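Local atomic coordinates of glucosidase (Croceicoccus marinus, PDB entry 5Z3K), a protein that probably hydrolyses O-glycosidic bonds as a beta-glucosidase of glycoside hydrolase family 39. Residues A178-V183 with Q217-D222; G194-F199 with L262-M267. All blocks are in the same frame, centred on the assembly; numbering follows the deposited sequence.

Contact 1. Residues A178-V183 with Q217-D222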
ATOM      1  N   ALA A 178      -9.580  16.128  17.738  1.00 18.55           N
ATOM      2  CA  ALA A 178     -10.782  15.464  18.230  1.00 19.65           C
ATOM      3  C   ALA A 178     -10.743  13.971  17.930  1.00 19.23           C
ATOM      4  O   ALA A 178     -11.062  13.144  18.795  1.00 19.29           O
ATOM      5  CB  ALA A 178     -12.029  16.102  17.616  1.00 19.42           C
ATOM      6  N   ALA A 179     -10.349  13.609  16.708  1.00 19.76           N
ATOM      7  CA  ALA A 179     -10.260  12.197  16.346  1.00 17.37           C
ATOM      8  C   ALA A 179      -9.199  11.479  17.170  1.00 17.33           C
ATOM      9  O   ALA A 179      -9.429  10.366  17.655  1.00 17.61           O
ATOM     10  CB  ALA A 179      -9.971  12.063  14.852  1.00 18.09           C
ATOM     11  N   ALA A 180      -8.029  12.101  17.343  1.00 17.69           N
ATOM     12  CA  ALA A 180      -6.965  11.479  18.125  1.00 18.40           C
ATOM     13  C   ALA A 180      -7.386  11.277  19.577  1.00 22.46           C
ATOM     14  O   ALA A 180      -7.138  10.215  20.167  1.00 21.40           O
ATOM     15  CB  ALA A 180      -5.692  12.325  18.043  1.00 21.60           C
ATOM     16  N   ARG A 181      -8.002  12.301  20.181  1.00 22.57           N
ATOM     17  CA  ARG A 181      -8.546  12.154  21.528  1.00 22.13           C
ATOM     18  C   ARG A 181      -9.526  10.988  21.609  1.00 20.03           C
ATOM     19  O   ARG A 181      -9.484  10.197  22.559  1.00 22.24           O
ATOM     20  CB  ARG A 181      -9.238  13.448  21.966  1.00 23.05           C
ATOM     21  CG  ARG A 181      -8.286  14.497  22.530  1.00 30.11           C
ATOM     22  CD  ARG A 181      -9.036  15.589  23.287  1.00 28.52           C
ATOM     23  NE  ARG A 181     -10.120  16.149  22.487  1.00 27.99           N
ATOM     24  CZ  ARG A 181      -9.973  17.162  21.640  1.00 25.79           C
ATOM     25  NH1 ARG A 181      -8.787  17.744  21.493  1.00 25.13           N
ATOM     26  NH2 ARG A 181     -11.011  17.602  20.945  1.00 23.45           N
ATOM     27  N   ALA A 182     -10.429  10.876  20.632  1.00 18.48           N
ATOM     28  CA  ALA A 182     -11.436   9.819  20.687  1.00 18.55           C
ATOM     29  C   ALA A 182     -10.803   8.439  20.543  1.00 19.08           C
ATOM     30  O   ALA A 182     -11.151   7.509  21.280  1.00 19.07           O
ATOM     31  CB  ALA A 182     -12.497  10.039  19.608  1.00 16.89           C
ATOM     32  N   VAL A 183      -9.865   8.284  19.608  1.00 17.04           N
ATOM     33  CA  VAL A 183      -9.221   6.986  19.414  1.00 18.07           C
ATOM     34  C   VAL A 183      -8.475   6.573  20.679  1.00 23.86           C
ATOM     35  O   VAL A 183      -8.592   5.435  21.152  1.00 19.14           O
ATOM     36  CB  VAL A 183      -8.278   7.039  18.198  1.00 20.47           C
ATOM     37  CG1 VAL A 183      -7.297   5.872  18.222  1.00 19.19           C
ATOM     38  CG2 VAL A 183      -9.077   7.067  16.897  1.00 18.73           C
ATOM     39  N   GLN A 217       0.523  21.528  20.345  1.00 27.27           N
ATOM     40  CA  GLN A 217      -0.643  21.161  21.139  1.00 23.20           C
ATOM     41  C   GLN A 217      -0.538  19.768  21.742  1.00 23.43           C
ATOM     42  O   GLN A 217      -1.521  19.281  22.311  1.00 26.56           O
ATOM     43  CB  GLN A 217      -1.919  21.276  20.302  1.00 29.46           C
ATOM     44  CG  GLN A 217      -2.096  22.630  19.637  1.00 30.51           C
ATOM     45  CD  GLN A 217      -1.910  23.795  20.608  1.00 34.73           C
ATOM     46  OE1 GLN A 217      -2.338  23.730  21.760  1.00 31.75           O
ATOM     47  NE2 GLN A 217      -1.267  24.863  20.141  1.00 33.69           N
ATOM     48  N   SER A 218       0.621  19.115  21.628  1.00 23.40           N
ATOM     49  CA  SER A 218       0.861  17.800  22.229  1.00 26.09           C
ATOM     50  C   SER A 218      -0.226  16.790  21.848  1.00 28.30           C
ATOM     51  O   SER A 218      -0.789  16.092  22.696  1.00 25.47           O
ATOM     52  CB  SER A 218       0.988  17.920  23.748  1.00 29.02           C
ATOM     53  OG  SER A 218       2.008  18.845  24.081  1.00 33.53           O
ATOM     54  N   VAL A 219      -0.521  16.719  20.552  1.00 28.55           N
ATOM     55  CA  VAL A 219      -1.520  15.793  20.013  1.00 22.30           C
ATOM     56  C   VAL A 219      -0.821  14.504  19.587  1.00 23.68           C
ATOM     57  O   VAL A 219       0.252  14.566  18.968  1.00 21.30           O
ATOM     58  CB  VAL A 219      -2.283  16.434  18.840  1.00 19.87           C
ATOM     59  CG1 VAL A 219      -3.368  15.487  18.302  1.00 19.69           C
ATOM     60  CG2 VAL A 219      -2.899  17.777  19.269  1.00 24.03           C
ATOM     61  N   PRO A 220      -1.364  13.325  19.902  1.00 22.52           N
ATOM     62  CA  PRO A 220      -0.709  12.079  19.467  1.00 23.45           C
ATOM     63  C   PRO A 220      -0.609  12.007  17.953  1.00 20.98           C
ATOM     64  O   PRO A 220      -1.529  12.394  17.234  1.00 27.26           O
ATOM     65  CB  PRO A 220      -1.627  10.980  20.013  1.00 24.11           C
ATOM     66  CG  PRO A 220      -2.453  11.633  21.066  1.00 23.23           C
ATOM     67  CD  PRO A 220      -2.593  13.069  20.668  1.00 22.00           C
ATOM     68  N   LEU A 221       0.525  11.492  17.470  1.00 23.36           N
ATOM     69  CA  LEU A 221       0.770  11.278  16.038  1.00 20.81           C
ATOM     70  C   LEU A 221       1.605  10.004  15.943  1.00 18.64           C
ATOM     71  O   LEU A 221       2.838  10.052  15.949  1.00 21.16           O
ATOM     72  CB  LEU A 221       1.470  12.466  15.387  1.00 19.90           C
ATOM     73  CG  LEU A 221       1.727  12.404  13.877  1.00 20.16           C
ATOM     74  CD1 LEU A 221       0.471  12.757  13.069  1.00 16.13           C
ATOM     75  CD2 LEU A 221       2.909  13.300  13.480  1.00 17.69           C
ATOM     76  N   ASP A 222       0.920   8.863  15.892  1.00 16.53           N
ATOM     77  CA  ASP A 222       1.621   7.584  15.816  1.00 18.92           C
ATOM     78  C   ASP A 222       2.220   7.352  14.433  1.00 20.43           C
ATOM     79  O   ASP A 222       3.243   6.664  14.305  1.00 16.01           O
ATOM     80  CB  ASP A 222       0.663   6.459  16.210  1.00 19.79           C
ATOM     81  CG  ASP A 222       0.170   6.597  17.643  1.00 21.10           C
ATOM     82  OD1 ASP A 222       1.013   6.698  18.550  1.00 24.42           O
ATOM     83  OD2 ASP A 222      -1.054   6.622  17.873  1.00 18.31           O
TER

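Contact 2. Residues G194-F199 with L262-M267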
ATOM      1  N   GLY A 194      -2.070  10.731  10.427  1.00 15.07           N
ATOM      2  CA  GLY A 194      -2.570  11.522   9.325  1.00 12.64           C
ATOM      3  C   GLY A 194      -1.414  12.310   8.756  1.00 12.53           C
ATOM      4  O   GLY A 194      -0.262  12.065   9.112  1.00 12.55           O
ATOM      5  N   PRO A 195      -1.686  13.288   7.884  1.00 15.45           N
ATOM      6  CA  PRO A 195      -2.978  13.725   7.358  1.00 13.48           C
ATOM      7  C   PRO A 195      -3.200  13.244   5.939  1.00 13.01           C
ATOM      8  O   PRO A 195      -4.105  13.733   5.274  1.00 14.98           O
ATOM      9  CB  PRO A 195      -2.839  15.242   7.371  1.00 19.42           C
ATOM     10  CG  PRO A 195      -1.398  15.415   6.923  1.00 16.73           C
ATOM     11  CD  PRO A 195      -0.626  14.252   7.531  1.00 18.28           C
ATOM     12  N   CYS A 196      -2.351  12.323   5.478  1.00 14.46           N
ATOM     13  CA  CYS A 196      -2.350  11.844   4.098  1.00 16.52           C
ATOM     14  C   CYS A 196      -1.956  12.969   3.148  1.00 15.34           C
ATOM     15  O   CYS A 196      -2.734  13.370   2.278  1.00 14.92           O
ATOM     16  CB  CYS A 196      -3.700  11.236   3.699  1.00 14.92           C
ATOM     17  SG  CYS A 196      -3.628  10.374   2.094  1.00 16.65           S
ATOM     18  N   VAL A 197      -0.723  13.459   3.316  1.00 15.92           N
ATOM     19  CA  VAL A 197      -0.171  14.505   2.463  1.00 18.29           C
ATOM     20  C   VAL A 197      -0.152  14.050   1.011  1.00 17.87           C
ATOM     21  O   VAL A 197       0.452  13.024   0.671  1.00 18.49           O
ATOM     22  CB  VAL A 197       1.245  14.866   2.937  1.00 16.53           C
ATOM     23  CG1 VAL A 197       1.806  16.027   2.112  1.00 18.69           C
ATOM     24  CG2 VAL A 197       1.252  15.202   4.422  1.00 19.27           C
ATOM     25  N   ALA A 198      -0.773  14.841   0.133  1.00 17.09           N
ATOM     26  CA  ALA A 198      -0.770  14.512  -1.288  1.00 16.09           C
ATOM     27  C   ALA A 198       0.522  14.929  -1.975  1.00 19.25           C
ATOM     28  O   ALA A 198       0.949  14.272  -2.930  1.00 17.94           O
ATOM     29  CB  ALA A 198      -1.955  15.180  -1.995  1.00 19.19           C
ATOM     30  N   PHE A 199       1.141  16.020  -1.523  1.00 16.00           N
ATOM     31  CA  PHE A 199       2.323  16.599  -2.163  1.00 20.63           C
ATOM     32  C   PHE A 199       3.473  16.629  -1.158  1.00 17.05           C
ATOM     33  O   PHE A 199       3.851  17.702  -0.664  1.00 17.66           O
ATOM     34  CB  PHE A 199       2.011  18.001  -2.691  1.00 20.51           C
ATOM     35  CG  PHE A 199       0.823  18.050  -3.622  1.00 22.68           C
ATOM     36  CD1 PHE A 199       0.589  17.029  -4.527  1.00 19.17           C
ATOM     37  CD2 PHE A 199      -0.050  19.121  -3.593  1.00 22.70           C
ATOM     38  CE1 PHE A 199      -0.493  17.069  -5.383  1.00 23.91           C
ATOM     39  CE2 PHE A 199      -1.130  19.173  -4.446  1.00 22.98           C
ATOM     40  CZ  PHE A 199      -1.354  18.147  -5.343  1.00 26.78           C
ATOM     41  N   LEU A 262       2.797   5.023   4.007  1.00 10.66           N
ATOM     42  CA  LEU A 262       2.595   5.351   2.602  1.00  9.38           C
ATOM     43  C   LEU A 262       1.161   4.956   2.242  1.00 13.58           C
ATOM     44  O   LEU A 262       0.878   3.792   1.949  1.00 13.88           O
ATOM     45  CB  LEU A 262       3.650   4.639   1.757  1.00 14.34           C
ATOM     46  CG  LEU A 262       3.703   4.773   0.235  1.00 12.63           C
ATOM     47  CD1 LEU A 262       3.631   6.244  -0.212  1.00 12.18           C
ATOM     48  CD2 LEU A 262       4.964   4.064  -0.289  1.00 12.18           C
ATOM     49  N   SER A 263       0.240   5.933   2.283  1.00 13.00           N
ATOM     50  CA  SER A 263      -1.189   5.633   2.177  1.00 13.61           C
ATOM     51  C   SER A 263      -1.644   5.337   0.755  1.00 12.37           C
ATOM     52  O   SER A 263      -2.697   4.708   0.575  1.00 11.62           O
ATOM     53  CB  SER A 263      -2.012   6.802   2.734  1.00 13.90           C
ATOM     54  OG  SER A 263      -2.118   6.678   4.139  1.00 16.24           O
ATOM     55  N   TYR A 264      -0.906   5.814  -0.248  1.00  9.93           N
ATOM     56  CA  TYR A 264      -1.129   5.488  -1.654  1.00 13.68           C
ATOM     57  C   TYR A 264       0.228   5.321  -2.297  1.00 12.08           C
ATOM     58  O   TYR A 264       1.088   6.196  -2.143  1.00 13.30           O
ATOM     59  CB  TYR A 264      -1.827   6.588  -2.460  1.00 14.41           C
ATOM     60  CG  TYR A 264      -3.226   7.040  -2.119  1.00 12.30           C
ATOM     61  CD1 TYR A 264      -3.466   7.862  -1.027  1.00 15.26           C
ATOM     62  CD2 TYR A 264      -4.285   6.753  -2.968  1.00 12.87           C
ATOM     63  CE1 TYR A 264      -4.745   8.331  -0.747  1.00 13.04           C
ATOM     64  CE2 TYR A 264      -5.577   7.213  -2.700  1.00 17.76           C
ATOM     65  CZ  TYR A 264      -5.795   8.012  -1.590  1.00 16.57           C
ATOM     66  OH  TYR A 264      -7.076   8.483  -1.316  1.00 16.62           O
ATOM     67  N   TRP A 265       0.396   4.257  -3.062  1.00 12.98           N
ATOM     68  CA  TRP A 265       1.547   4.161  -3.946  1.00 12.67           C
ATOM     69  C   TRP A 265       1.154   3.314  -5.143  1.00 12.11           C
ATOM     70  O   TRP A 265       0.441   2.312  -5.003  1.00  9.50           O
ATOM     71  CB  TRP A 265       2.778   3.597  -3.234  1.00 10.90           C
ATOM     72  CG  TRP A 265       2.805   2.112  -2.987  1.00 11.03           C
ATOM     73  CD1 TRP A 265       2.419   1.468  -1.854  1.00 11.46           C
ATOM     74  CD2 TRP A 265       3.313   1.098  -3.870  1.00 12.58           C
ATOM     75  NE1 TRP A 265       2.626   0.118  -1.977  1.00 11.64           N
ATOM     76  CE2 TRP A 265       3.176  -0.139  -3.205  1.00 11.09           C
ATOM     77  CE3 TRP A 265       3.870   1.115  -5.154  1.00  9.68           C
ATOM     78  CZ2 TRP A 265       3.569  -1.348  -3.780  1.00 11.05           C
ATOM     79  CZ3 TRP A 265       4.255  -0.097  -5.727  1.00 10.28           C
ATOM     80  CH2 TRP A 265       4.104  -1.305  -5.035  1.00  9.48           C
ATOM     81  N   SER A 266       1.634   3.726  -6.313  1.00 11.67           N
ATOM     82  CA  SER A 266       1.238   3.141  -7.580  1.00 15.79           C
ATOM     83  C   SER A 266       2.187   3.675  -8.638  1.00 17.27           C
ATOM     84  O   SER A 266       2.788   4.736  -8.464  1.00 14.12           O
ATOM     85  CB  SER A 266      -0.214   3.507  -7.928  1.00 14.89           C
ATOM     86  OG  SER A 266      -0.617   2.831  -9.093  1.00 23.88           O
HETATM   87  N   MSE A 267       2.308   2.947  -9.742  1.00 13.04           N
HETATM   88  CA  MSE A 267       3.067   3.532 -10.842  1.00 16.24           C
HETATM   89  C   MSE A 267       2.367   4.780 -11.351  1.00 16.00           C
HETATM   90  O   MSE A 267       3.029   5.734 -11.729  1.00 14.87           O
HETATM   91  CB  MSE A 267       3.278   2.572 -12.007  1.00 12.49           C
HETATM   92  CG  MSE A 267       4.179   3.204 -13.063  1.00 14.21           C
HETATM   93 SE   MSE A 267       4.802   1.949 -14.410  0.77 19.02          SE
HETATM   94  CE  MSE A 267       3.359   2.160 -15.653  1.00 13.60           C
TER

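Contact 1. Residues A178-V183 with Q217-D222
Where helix 169-186 passes the loop that leads from helix 208-216 into strand 223-229, the CA atoms of Ala180 and Pro220 come within 6.4 Å of each other, the nearest backbone approach of the two segments. The setting is the outer layer of a TIM barrel, eight parallel strands wrapped in helices, and the contact shows how small a patch can join one helix to the next alpha-to-beta turn. Its whole chemistry is apolar. The methyl of Ala180, directed at the loop, meets two successive residues: CB lies 3.9 Å from CG1 of Val219 and 4.1 Å from CD of Pro220, so one carbon rests against a valine branch and the ring carbon next to the imide nitrogen. Val219 reaches the helix through CG1, which its first torsion (chi1 -178°) sets opposite the backbone N; its side chain also packs on Tyr176 and Ala177 of the same helix and on Tyr213 and Val214 of the helix just ended. That ending is a Schellman motif: Ser218, with a positive phi of 52°, is the C-prime residue, its N bonding to Lys215 O while Val219 N returns to Val214 O. Beyond this helix end, Val219 and Pro220 continue in extended conformation along helix 169-186. Polar bonds flank the patch, Pro220 O being hydrogen-bonded by Tyr176 OH and Asp222 OD2 forming a salt bridge with Lys184. On the helix, Arg181 forms a salt bridge with Glu127. Val192 of strand 191-197 touches both Ala180 and Pro220, and its backbone N gives a hydrogen bond to the carboxylate oxygen OD2 of Asp222.

Contact 2. Residues G194-F199 with L262-M267
Cys196 reaches toward Ser263 and Tyr264 from strand 191-197, the fifth of the eight parallel strands of the TIM barrel, to meet strand 259-266, the seventh. The sixth, 223-229, runs between them, so the contact is made by side chains rather than by strand pairing. Gly194 begins the segment bonded to that middle strand, through backbone hydrogen bonds with Phe223 and Ser225. The peptide bond to Pro195 is cis, and Cys196 after it has a positive phi (66°), a marked departure from regular strand conformation. With SG turned opposite its own N (chi1 -170°), the sulfur comes to the rim of the Tyr264 ring. Cys196 SG stands 3.7 Å from Tyr264 CE1. The direction from the centroid of the Tyr264 ring to Cys196 SG, 5.0 Å away, is 86° off the ring normal: a sulfur-aromatic contact at the edge, in the ring plane. Cys196 SG also packs 4.0 Å from Ser263 CB, thereby touching two consecutive residues of strand 259-266, and Met227 of the intervening strand lies against both Cys196 and Tyr264. The polar ends of Ser263 and Tyr264 are satisfied elsewhere: Ser263 OG is hydrogen-bonded to Glu153 OE1 and Tyr264 OH to Asp156 OD2, bonds that anchor the hydroxyl end of the ring whose CE1 side takes the sulfur. After Cys196, Val197 keeps backbone bonds to Ser225 and Met227 before the chain leaves the strand. Ala198 and Phe199 follow in the loop beyond the strand, and the carboxylate of Asp159 holds this loop through both oxygens: OD1 accepts from Ala198 N, OD2 from Phe199 N.

Both contacts are buried and are linked along the chain: helix 169-186, in contact 1, is followed by strand 191-197, in contact 2. Their places differ, the centre of contact 1 lying about 23 Å from the centre of the chain and that of contact 2 about 9 Å, the two centres being about 20 Å apart. In the outer layer an alanine methyl meets aliphatic carbons, while charged pairs form only with residues outside the two segments; deeper in, a sulfur meets an aromatic edge among hydrogen-bonded hydroxyls. The segments alternate along the chain, and contacts 1 and 2 touch where CD1 of Leu221 packs 4.1 Å from O of Gly194.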